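Local coordinates for oxalate-binding protein (Thermotoga maritima, PDB 1O4T) that binds oxalate beside a manganese(II) ion as a homodimer of cupin-fold subunits and is thought to act as an oxalate decarboxylase, at residues A[37-47]-A[58-69]; A[84-94]-A[108-119]. One frame throughout, in Å; residues are numbered along the deposited sequence.

Contact 1 (A[37-47]-A[58-69]); sequences GKGEVEMAHLL and LFARMKLPPGSS
Met43 and Met62 run alongside each other in the same direction at the apolar centre of an antiparallel beta hairpin in the double-stranded beta-helix (cupin) fold. Met62, bent at chi2 and chi3, brings its SD to 3.6 Å from Met43 CG and its CE to 3.5 Å from Val41 CG1. Ala60 sets its small CB against Met43 CG, in the pair with His45, where the CA atoms are 4.4 Å apart, and Leu58 on the same face continues to the bound oxalate. Methionine suits this inner face because its flexible, unbranched chain can bend to lay sulfur and methyl against different neighbours. Next along, Val41 CG2 presses on Leu64 CD1.

Nearer the far end, Leu46 CB meets the edge of the Phe59 ring in its plane. Leu47 CD1 lies over one face, offset toward the rim, and Ile81 of the second subunit packs against both Phe59 and Leu47.

Paired backbone bonds join Glu42 with Lys63 and Ala44 with Arg61, whose guanidinium turns away to Glu125. On their face, the side chains of Glu42 and Lys63 run together into a long, weak salt bridge, OE1 to NZ 3.4 Å. Beside the type II turn Pro65-Ser68, where Gly67 takes a positive phi, the Lys38 ammonium forms a salt bridge with Glu117. Ser69 holds OG between its own N and carbonyl carbon (chi1 72°), and OG accepts from Lys38 N at 2.8 Å.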
loop_
_atom_site.group_PDB
_atom_site.type_symbol
_atom_site.label_atom_id
_atom_site.label_comp_id
_atom_site.label_asym_id
_atom_site.label_seq_id
_atom_site.Cartn_x
_atom_site.Cartn_y
_atom_site.Cartn_z
ATOM N N GLY A 37 -1.718 -0.396 -22.919
ATOM C CA GLY A 37 -0.286 -0.674 -22.695
ATOM C C GLY A 37 0.213 -1.900 -23.443
ATOM O O GLY A 37 -0.509 -2.465 -24.252
ATOM N N LYS A 38 1.442 -2.324 -23.175
ATOM C CA LYS A 38 2.078 -3.439 -23.897
ATOM C C LYS A 38 1.949 -4.751 -23.130
ATOM O O LYS A 38 1.981 -4.774 -21.899
ATOM C CB LYS A 38 3.567 -3.153 -24.137
ATOM C CG LYS A 38 3.844 -1.739 -24.675
ATOM C CD LYS A 38 5.274 -1.562 -25.158
ATOM C CE LYS A 38 6.257 -1.338 -24.032
ATOM N NZ LYS A 38 7.695 -1.205 -24.548
ATOM N N GLY A 39 1.793 -5.846 -23.880
ATOM C CA GLY A 39 1.736 -7.183 -23.304
ATOM C C GLY A 39 0.614 -7.409 -22.311
ATOM O O GLY A 39 -0.396 -6.742 -22.363
ATOM N N GLU A 40 0.809 -8.387 -21.428
ATOM C CA GLU A 40 -0.215 -8.860 -20.503
ATOM C C GLU A 40 0.239 -8.514 -19.096
ATOM O O GLU A 40 1.401 -8.692 -18.753
ATOM C CB GLU A 40 -0.373 -10.380 -20.559
ATOM C CG GLU A 40 -0.994 -10.953 -21.818
ATOM C CD GLU A 40 -1.079 -12.485 -21.769
ATOM O OE1 GLU A 40 -0.630 -13.073 -20.755
ATOM O OE2 GLU A 40 -1.591 -13.103 -22.734
ATOM N N VAL A 41 -0.729 -8.110 -18.283
ATOM C CA VAL A 41 -0.555 -7.657 -16.926
ATOM C C VAL A 41 -1.499 -8.479 -16.004
ATOM O O VAL A 41 -2.426 -9.128 -16.494
ATOM C CB VAL A 41 -0.840 -6.147 -16.993
ATOM C CG1 VAL A 41 -1.807 -5.667 -15.961
ATOM C CG2 VAL A 41 0.470 -5.386 -17.074
ATOM N N GLU A 42 -1.212 -8.557 -14.709
ATOM C CA GLU A 42 -2.087 -9.263 -13.742
ATOM C C GLU A 42 -2.510 -8.322 -12.662
ATOM O O GLU A 42 -1.690 -7.581 -12.129
ATOM C CB GLU A 42 -1.405 -10.442 -13.073
ATOM C CG GLU A 42 -1.141 -11.607 -14.002
ATOM C CD GLU A 42 -1.072 -12.912 -13.251
ATOM O OE1 GLU A 42 -0.377 -12.983 -12.199
ATOM O OE2 GLU A 42 -1.737 -13.871 -13.697
ATOM N N MET A 43 -3.801 -8.346 -12.358
ATOM C CA MET A 43 -4.371 -7.510 -11.314
ATOM C C MET A 43 -5.098 -8.372 -10.286
ATOM O O MET A 43 -6.030 -9.080 -10.625
ATOM C CB MET A 43 -5.332 -6.499 -11.912
ATOM C CG MET A 43 -5.890 -5.527 -10.864
ATOM S SD MET A 43 -7.251 -4.533 -11.494
ATOM C CE MET A 43 -6.354 -3.460 -12.401
ATOM N N ALA A 44 -4.626 -8.307 -9.035
ATOM C CA ALA A 44 -5.261 -8.974 -7.892
ATOM C C ALA A 44 -5.995 -7.937 -7.059
ATOM O O ALA A 44 -5.359 -7.086 -6.423
ATOM C CB ALA A 44 -4.199 -9.694 -7.055
ATOM N N HIS A 45 -7.326 -8.003 -7.035
ATOM C CA HIS A 45 -8.121 -7.077 -6.236
ATOM C C HIS A 45 -8.111 -7.565 -4.786
ATOM O O HIS A 45 -8.470 -8.698 -4.497
ATOM C CB HIS A 45 -9.548 -6.969 -6.727
ATOM C CG HIS A 45 -9.678 -6.708 -8.191
ATOM N ND1 HIS A 45 -10.068 -5.482 -8.693
ATOM C CD2 HIS A 45 -9.477 -7.518 -9.264
ATOM C CE1 HIS A 45 -10.103 -5.551 -10.013
ATOM N NE2 HIS A 45 -9.739 -6.772 -10.385
ATOM N N LEU A 46 -7.686 -6.707 -3.876
ATOM C CA LEU A 46 -7.450 -7.117 -2.493
ATOM C C LEU A 46 -8.605 -6.726 -1.561
ATOM O O LEU A 46 -8.963 -7.495 -0.663
ATOM C CB LEU A 46 -6.124 -6.541 -2.015
ATOM C CG LEU A 46 -4.980 -6.931 -2.915
ATOM C CD1 LEU A 46 -3.714 -6.359 -2.322
ATOM C CD2 LEU A 46 -4.870 -8.419 -3.121
ATOM N N LEU A 47 -9.193 -5.556 -1.805
ATOM C CA LEU A 47 -10.395 -5.103 -1.105
ATOM C C LEU A 47 -11.351 -4.453 -2.055
ATOM O O LEU A 47 -10.941 -3.706 -2.936
ATOM C CB LEU A 47 -10.035 -4.069 -0.068
ATOM C CG LEU A 47 -9.140 -4.523 1.066
ATOM C CD1 LEU A 47 -8.567 -3.277 1.792
ATOM C CD2 LEU A 47 -9.811 -5.474 2.037
ATOM N N LEU A 58 -10.334 1.248 -5.840
ATOM C CA LEU A 58 -9.361 0.210 -6.165
ATOM C C LEU A 58 -8.309 0.048 -5.069
ATOM O O LEU A 58 -7.735 1.032 -4.619
ATOM C CB LEU A 58 -8.604 0.569 -7.457
ATOM C CG LEU A 58 -7.642 -0.512 -7.984
ATOM C CD1 LEU A 58 -8.439 -1.704 -8.505
ATOM C CD2 LEU A 58 -6.768 0.051 -9.064
ATOM N N PHE A 59 -8.036 -1.198 -4.689
ATOM C CA PHE A 59 -6.924 -1.534 -3.819
ATOM C C PHE A 59 -6.403 -2.878 -4.338
ATOM O O PHE A 59 -6.956 -3.923 -4.021
ATOM C CB PHE A 59 -7.337 -1.581 -2.341
ATOM C CG PHE A 59 -6.177 -1.662 -1.393
ATOM C CD1 PHE A 59 -5.521 -2.862 -1.187
ATOM C CD2 PHE A 59 -5.680 -0.532 -0.774
ATOM C CE1 PHE A 59 -4.413 -2.968 -0.344
ATOM C CE2 PHE A 59 -4.549 -0.612 0.054
ATOM C CZ PHE A 59 -3.902 -1.850 0.259
ATOM N N ALA A 60 -5.363 -2.836 -5.184
ATOM C CA ALA A 60 -4.963 -3.983 -5.962
ATOM C C ALA A 60 -3.480 -4.125 -6.018
ATOM O O ALA A 60 -2.751 -3.144 -5.894
ATOM C CB ALA A 60 -5.474 -3.860 -7.362
ATOM N N ARG A 61 -3.043 -5.360 -6.212
ATOM C CA ARG A 61 -1.639 -5.668 -6.453
ATOM C C ARG A 61 -1.471 -5.980 -7.944
ATOM O O ARG A 61 -2.193 -6.862 -8.493
ATOM C CB ARG A 61 -1.209 -6.867 -5.621
ATOM C CG ARG A 61 0.271 -7.081 -5.595
ATOM C CD ARG A 61 0.734 -8.339 -4.867
ATOM N NE ARG A 61 2.196 -8.467 -5.002
ATOM C CZ ARG A 61 2.975 -9.248 -4.247
ATOM N NH1 ARG A 61 2.454 -10.007 -3.285
ATOM N NH2 ARG A 61 4.289 -9.268 -4.453
ATOM N N MET A 62 -0.566 -5.260 -8.609
ATOM C CA MET A 62 -0.371 -5.415 -10.049
ATOM C C MET A 62 0.955 -6.113 -10.240
ATOM O O MET A 62 1.852 -5.855 -9.469
ATOM C CB MET A 62 -0.243 -4.061 -10.698
ATOM C CG MET A 62 -1.423 -3.125 -10.459
ATOM S SD MET A 62 -2.813 -3.745 -11.238
ATOM C CE MET A 62 -2.162 -3.928 -12.936
ATOM N N LYS A 63 1.037 -6.980 -11.251
ATOM C CA LYS A 63 2.258 -7.618 -11.679
ATOM C C LYS A 63 2.425 -7.363 -13.162
ATOM O O LYS A 63 1.562 -7.748 -13.964
ATOM C CB LYS A 63 2.154 -9.102 -11.443
ATOM C CG LYS A 63 3.422 -9.871 -11.774
ATOM C CD LYS A 63 3.322 -11.306 -11.240
ATOM C CE LYS A 63 3.013 -12.276 -12.319
ATOM N NZ LYS A 63 2.926 -13.702 -11.760
ATOM N N LEU A 64 3.520 -6.690 -13.513
ATOM C CA LEU A 64 3.924 -6.421 -14.897
ATOM C C LEU A 64 5.135 -7.295 -15.273
ATOM O O LEU A 64 6.266 -7.057 -14.811
ATOM C CB LEU A 64 4.294 -4.945 -15.067
ATOM C CG LEU A 64 3.128 -4.031 -15.447
ATOM C CD1 LEU A 64 1.941 -4.140 -14.449
ATOM C CD2 LEU A 64 3.597 -2.569 -15.600
ATOM N N PRO A 65 4.917 -8.294 -16.110
ATOM C CA PRO A 65 6.023 -9.062 -16.650
ATOM C C PRO A 65 7.016 -8.172 -17.405
ATOM O O PRO A 65 6.653 -7.076 -17.831
ATOM C CB PRO A 65 5.344 -10.024 -17.628
ATOM C CG PRO A 65 3.930 -10.075 -17.189
ATOM C CD PRO A 65 3.621 -8.767 -16.610
ATOM N N PRO A 66 8.250 -8.625 -17.557
ATOM C CA PRO A 66 9.228 -7.911 -18.345
ATOM C C PRO A 66 8.692 -7.529 -19.710
ATOM O O PRO A 66 8.169 -8.387 -20.427
ATOM C CB PRO A 66 10.372 -8.922 -18.455
ATOM C CG PRO A 66 10.265 -9.672 -17.176
ATOM C CD PRO A 66 8.827 -9.825 -16.928
ATOM N N GLY A 67 8.787 -6.245 -20.040
ATOM C CA GLY A 67 8.325 -5.735 -21.336
ATOM C C GLY A 67 6.916 -5.139 -21.337
ATOM O O GLY A 67 6.510 -4.521 -22.329
ATOM N N SER A 68 6.162 -5.344 -20.257
ATOM C CA SER A 68 4.767 -4.960 -20.256
ATOM C C SER A 68 4.588 -3.561 -19.651
ATOM O O SER A 68 5.499 -3.030 -18.987
ATOM C CB SER A 68 3.922 -5.997 -19.504
ATOM O OG SER A 68 4.236 -5.978 -18.124
ATOM N N SER A 69 3.416 -2.983 -19.874
ATOM C CA SER A 69 3.097 -1.656 -19.351
ATOM C C SER A 69 1.617 -1.516 -19.108
ATOM O O SER A 69 0.809 -2.230 -19.710
ATOM C CB SER A 69 3.544 -0.562 -20.312
ATOM O OG SER A 69 2.734 -0.470 -21.492
HETATM O O HOH W 1 7.962 -4.048 -24.539
HETATM O O HOH W 2 -0.885 -4.404 -20.558
HETATM O O HOH W 3 -9.549 -3.365 -5.510
#

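Contact 2 (A[84-94]-A[108-119]); sequences ILLGEGVFHDN and TDSGESHSIENT. With MN (manganese (II) ion), chain C.
This is a strand-to-strand contact beside the metal site: 88-93 and 113-117 run antiparallel as the two inner strands of the smaller sheet, and the axes of these strand segments approach to 4.7 Å. Two hydrogen-bonded pairs, Val90 with Glu117 and His92 with Ser115, fix the register. The donor His92 N stands well above the Ser115 carbonyl plane, although its N-H points almost straight at the oxygen. Gly89 brings its CA to 3.1 Å from Glu117 O, a closeness suited to a residue with no side chain.

Phe91 and Ile116 face the interior. Ile116 meets Ile84 of the other sheet tip to tip, CD1 to CD1 4.0 Å, with Phe126 and Ile100 around them; branched aliphatic chains fill such a core well. The Phe91 ring meets His114 rim to rim, planes at 78°, and takes Thr108 OG1 at its edge, in plane.

In the double-stranded beta-helix of the cupins, metal ligands project inward from the strands, and His114 does so here. Its chi1 of 69° places CG between the backbone N and the carbonyl carbon, and NE2 binds the manganese at 2.2 Å; His73, His75 and Glu80 are the other protein ligands. Tyr82 stacks on the imidazole, while ND1 makes a weak, bent bond to Thr108 OG1.

That hydroxyl donates in turn to Asp93 OD1 at 2.9 Å: Thr108 is the second-shell residue, and Asp93 of the neighbouring strand backs it from one step further out. The Glu112 chain comes in roughly perpendicular to that of Asp93, the carboxylate planes 65° apart, and its OE1 lies only 3.0 Å from Asp93 OD1, a closeness that may raise the proton affinity of one carboxylate. Glu112 OE1 also receives Asp109 N, which comes from above the carboxylate plane.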
loop_
_atom_site.group_PDB
_atom_site.type_symbol
_atom_site.label_atom_id
_atom_site.label_comp_id
_atom_site.label_asym_id
_atom_site.label_seq_id
_atom_site.Cartn_x
_atom_site.Cartn_y
_atom_site.Cartn_z
ATOM N N ILE A 84 5.644 0.737 -5.082
ATOM C CA ILE A 84 6.408 -0.263 -5.816
ATOM C C ILE A 84 6.941 -1.312 -4.851
ATOM O O ILE A 84 7.712 -0.993 -3.929
ATOM C CB ILE A 84 7.579 0.390 -6.598
ATOM C CG1 ILE A 84 7.126 1.606 -7.415
ATOM C CG2 ILE A 84 8.295 -0.655 -7.503
ATOM C CD1 ILE A 84 5.923 1.332 -8.340
ATOM N N LEU A 85 6.561 -2.570 -5.098
ATOM C CA LEU A 85 6.913 -3.689 -4.224
ATOM C C LEU A 85 8.141 -4.494 -4.659
ATOM O O LEU A 85 8.894 -4.951 -3.797
ATOM C CB LEU A 85 5.731 -4.671 -4.109
ATOM C CG LEU A 85 4.381 -4.231 -3.592
ATOM C CD1 LEU A 85 3.374 -5.315 -3.879
ATOM C CD2 LEU A 85 4.469 -3.984 -2.138
ATOM N N LEU A 86 8.323 -4.687 -5.966
ATOM C CA LEU A 86 9.393 -5.499 -6.513
ATOM C C LEU A 86 9.730 -4.986 -7.872
ATOM O O LEU A 86 8.849 -4.595 -8.584
ATOM C CB LEU A 86 8.949 -6.979 -6.720
ATOM C CG LEU A 86 8.690 -7.886 -5.513
ATOM C CD1 LEU A 86 7.775 -9.053 -5.905
ATOM C CD2 LEU A 86 9.968 -8.396 -4.936
ATOM N N GLY A 87 10.994 -5.099 -8.262
ATOM C CA GLY A 87 11.464 -4.840 -9.613
ATOM C C GLY A 87 11.751 -3.377 -9.895
ATOM O O GLY A 87 11.856 -2.542 -8.992
ATOM N N GLU A 88 11.826 -3.070 -11.179
ATOM C CA GLU A 88 12.209 -1.766 -11.673
ATOM C C GLU A 88 11.360 -1.374 -12.886
ATOM O O GLU A 88 10.823 -2.207 -13.588
ATOM C CB GLU A 88 13.679 -1.824 -12.134
ATOM C CG GLU A 88 14.673 -1.618 -11.029
ATOM C CD GLU A 88 16.104 -1.919 -11.480
ATOM O OE1 GLU A 88 16.994 -1.966 -10.593
ATOM O OE2 GLU A 88 16.312 -2.121 -12.704
ATOM N N GLY A 89 11.285 -0.090 -13.148
ATOM C CA GLY A 89 10.568 0.391 -14.301
ATOM C C GLY A 89 10.561 1.901 -14.419
ATOM O O GLY A 89 11.383 2.586 -13.825
ATOM N N VAL A 90 9.644 2.406 -15.238
ATOM C CA VAL A 90 9.546 3.828 -15.500
ATOM C C VAL A 90 8.082 4.254 -15.326
ATOM O O VAL A 90 7.172 3.665 -15.918
ATOM C CB VAL A 90 10.021 4.174 -16.898
ATOM C CG1 VAL A 90 9.945 5.641 -17.089
ATOM C CG2 VAL A 90 11.434 3.711 -17.130
ATOM N N PHE A 91 7.876 5.232 -14.449
ATOM C CA PHE A 91 6.604 5.857 -14.182
ATOM C C PHE A 91 6.498 7.155 -14.973
ATOM O O PHE A 91 7.416 7.990 -14.955
ATOM C CB PHE A 91 6.548 6.164 -12.693
ATOM C CG PHE A 91 5.297 6.846 -12.262
ATOM C CD1 PHE A 91 4.071 6.205 -12.362
ATOM C CD2 PHE A 91 5.333 8.104 -11.712
ATOM C CE1 PHE A 91 2.897 6.806 -11.940
ATOM C CE2 PHE A 91 4.123 8.724 -11.278
ATOM C CZ PHE A 91 2.922 8.060 -11.412
ATOM N N HIS A 92 5.421 7.302 -15.720
ATOM C CA HIS A 92 5.162 8.519 -16.453
ATOM C C HIS A 92 4.062 9.281 -15.735
ATOM O O HIS A 92 2.985 8.736 -15.522
ATOM C CB HIS A 92 4.700 8.214 -17.887
ATOM C CG HIS A 92 4.481 9.437 -18.734
ATOM N ND1 HIS A 92 5.446 9.940 -19.582
ATOM C CD2 HIS A 92 3.410 10.261 -18.862
ATOM C CE1 HIS A 92 4.987 11.019 -20.190
ATOM N NE2 HIS A 92 3.749 11.231 -19.781
ATOM N N ASP A 93 4.319 10.532 -15.398
ATOM C CA ASP A 93 3.266 11.410 -14.876
ATOM C C ASP A 93 3.636 12.889 -15.109
ATOM O O ASP A 93 4.821 13.261 -15.151
ATOM C CB ASP A 93 3.000 11.028 -13.419
ATOM C CG ASP A 93 2.021 11.960 -12.689
ATOM O OD1 ASP A 93 0.874 11.554 -12.397
ATOM O OD2 ASP A 93 2.348 13.101 -12.303
ATOM N N ASN A 94 2.608 13.707 -15.352
ATOM C CA ASN A 94 2.773 15.120 -15.716
ATOM C C ASN A 94 3.803 15.331 -16.839
ATOM O O ASN A 94 4.620 16.257 -16.796
ATOM C CB ASN A 94 3.133 15.942 -14.469
ATOM C CG ASN A 94 3.009 17.415 -14.691
ATOM O OD1 ASN A 94 1.994 17.903 -15.156
ATOM N ND2 ASN A 94 4.058 18.135 -14.388
ATOM N N THR A 108 -0.427 10.114 -8.406
ATOM C CA THR A 108 -1.085 10.773 -9.547
ATOM C C THR A 108 -2.345 11.480 -9.092
ATOM O O THR A 108 -3.241 10.867 -8.533
ATOM C CB THR A 108 -1.430 9.764 -10.630
ATOM O OG1 THR A 108 -0.234 9.209 -11.150
ATOM C CG2 THR A 108 -2.039 10.438 -11.829
ATOM N N ASP A 109 -2.402 12.777 -9.335
ATOM C CA ASP A 109 -3.452 13.603 -8.778
ATOM C C ASP A 109 -4.611 13.691 -9.752
ATOM O O ASP A 109 -4.492 13.299 -10.925
ATOM C CB ASP A 109 -2.906 15.008 -8.481
ATOM C CG ASP A 109 -3.551 15.648 -7.266
ATOM O OD1 ASP A 109 -4.660 15.235 -6.843
ATOM O OD2 ASP A 109 -2.996 16.580 -6.668
ATOM N N SER A 110 -5.727 14.243 -9.279
ATOM C CA SER A 110 -6.922 14.402 -10.115
ATOM C C SER A 110 -6.543 15.274 -11.302
ATOM O O SER A 110 -5.888 16.282 -11.138
ATOM C CB SER A 110 -8.048 15.031 -9.266
ATOM O OG SER A 110 -9.301 15.170 -9.965
ATOM N N GLY A 111 -6.957 14.883 -12.501
ATOM C CA GLY A 111 -6.700 15.665 -13.689
ATOM C C GLY A 111 -5.442 15.281 -14.420
ATOM O O GLY A 111 -5.279 15.676 -15.565
ATOM N N GLU A 112 -4.544 14.533 -13.763
ATOM C CA GLU A 112 -3.326 14.047 -14.408
ATOM C C GLU A 112 -3.515 12.686 -15.078
ATOM O O GLU A 112 -4.367 11.907 -14.701
ATOM C CB GLU A 112 -2.191 13.915 -13.404
ATOM C CG GLU A 112 -1.928 15.153 -12.581
ATOM C CD GLU A 112 -0.655 15.058 -11.756
ATOM O OE1 GLU A 112 -0.347 13.991 -11.141
ATOM O OE2 GLU A 112 0.041 16.085 -11.718
ATOM N N SER A 113 -2.665 12.396 -16.044
ATOM C CA SER A 113 -2.634 11.111 -16.717
ATOM C C SER A 113 -1.319 10.448 -16.386
ATOM O O SER A 113 -0.306 11.144 -16.206
ATOM C CB SER A 113 -2.740 11.286 -18.222
ATOM O OG SER A 113 -3.922 11.963 -18.584
ATOM N N HIS A 114 -1.329 9.109 -16.297
ATOM C CA HIS A 114 -0.121 8.349 -16.020
ATOM C C HIS A 114 -0.059 7.001 -16.750
ATOM O O HIS A 114 -1.059 6.555 -17.347
ATOM C CB HIS A 114 0.106 8.139 -14.486
ATOM C CG HIS A 114 -0.877 7.220 -13.818
ATOM N ND1 HIS A 114 -0.817 6.948 -12.464
ATOM C CD2 HIS A 114 -1.982 6.586 -14.277
ATOM C CE1 HIS A 114 -1.827 6.160 -12.122
ATOM N NE2 HIS A 114 -2.552 5.925 -13.202
ATOM N N SER A 115 1.134 6.390 -16.676
ATOM C CA SER A 115 1.407 5.069 -17.235
ATOM C C SER A 115 2.564 4.510 -16.456
ATOM O O SER A 115 3.234 5.258 -15.731
ATOM C CB SER A 115 1.780 5.138 -18.713
ATOM O OG SER A 115 2.952 5.875 -18.923
ATOM N N ILE A 116 2.829 3.217 -16.610
ATOM C CA ILE A 116 3.988 2.624 -15.963
ATOM C C ILE A 116 4.455 1.446 -16.781
ATOM O O ILE A 116 3.629 0.644 -17.249
ATOM C CB ILE A 116 3.650 2.225 -14.475
ATOM C CG1 ILE A 116 4.863 1.642 -13.754
ATOM C CG2 ILE A 116 2.489 1.258 -14.399
ATOM C CD1 ILE A 116 4.738 1.685 -12.190
ATOM N N GLU A 117 5.765 1.362 -16.985
ATOM C CA GLU A 117 6.359 0.302 -17.790
ATOM C C GLU A 117 7.451 -0.464 -17.045
ATOM O O GLU A 117 8.322 0.134 -16.374
ATOM C CB GLU A 117 6.943 0.883 -19.079
ATOM C CG GLU A 117 7.345 -0.196 -20.067
ATOM C CD GLU A 117 7.786 0.334 -21.425
ATOM O OE1 GLU A 117 7.384 1.455 -21.801
ATOM O OE2 GLU A 117 8.513 -0.404 -22.125
ATOM N N ASN A 118 7.431 -1.790 -17.206
ATOM C CA ASN A 118 8.522 -2.629 -16.714
ATOM C C ASN A 118 9.695 -2.679 -17.707
ATOM O O ASN A 118 9.662 -3.396 -18.696
ATOM C CB ASN A 118 8.033 -4.045 -16.385
ATOM C CG ASN A 118 9.114 -4.910 -15.787
ATOM O OD1 ASN A 118 10.251 -4.457 -15.641
ATOM N ND2 ASN A 118 8.773 -6.169 -15.438
ATOM N N THR A 119 10.755 -1.952 -17.394
ATOM C CA THR A 119 11.931 -1.897 -18.242
ATOM C C THR A 119 13.032 -2.869 -17.749
ATOM O O THR A 119 14.145 -2.815 -18.220
ATOM C CB THR A 119 12.456 -0.446 -18.304
ATOM O OG1 THR A 119 12.662 0.049 -16.987
ATOM C CG2 THR A 119 11.390 0.511 -18.826
HETATM MN MN MN C . -4.363 4.758 -13.052
HETATM O O HOH W 4 11.656 -5.107 -13.188
HETATM O O HOH W 5 5.533 4.551 -18.688
#

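Contact 1 belongs to the larger sheet and contact 2 mainly to the smaller one, their centres 12 Å apart, and they meet where 58-69 leads into strand 69-74. Here Lys38 NZ forms a salt bridge with Glu117 OE2 at 2.7 Å, and Asn118 ND2 probably donates to Leu64 O, also at 2.7 Å. Strand 69-74 pairs with 113-117, bringing Ser69 CB to 3.3 Å from Ile116 O. Both contacts reach the oxalate pocket: the Leu58 side chain lies about 4 Å from oxalate and about 7 Å from manganese, whereas that of His114 is about 3 Å from oxalate and binds the metal directly. Both also touch the second subunit.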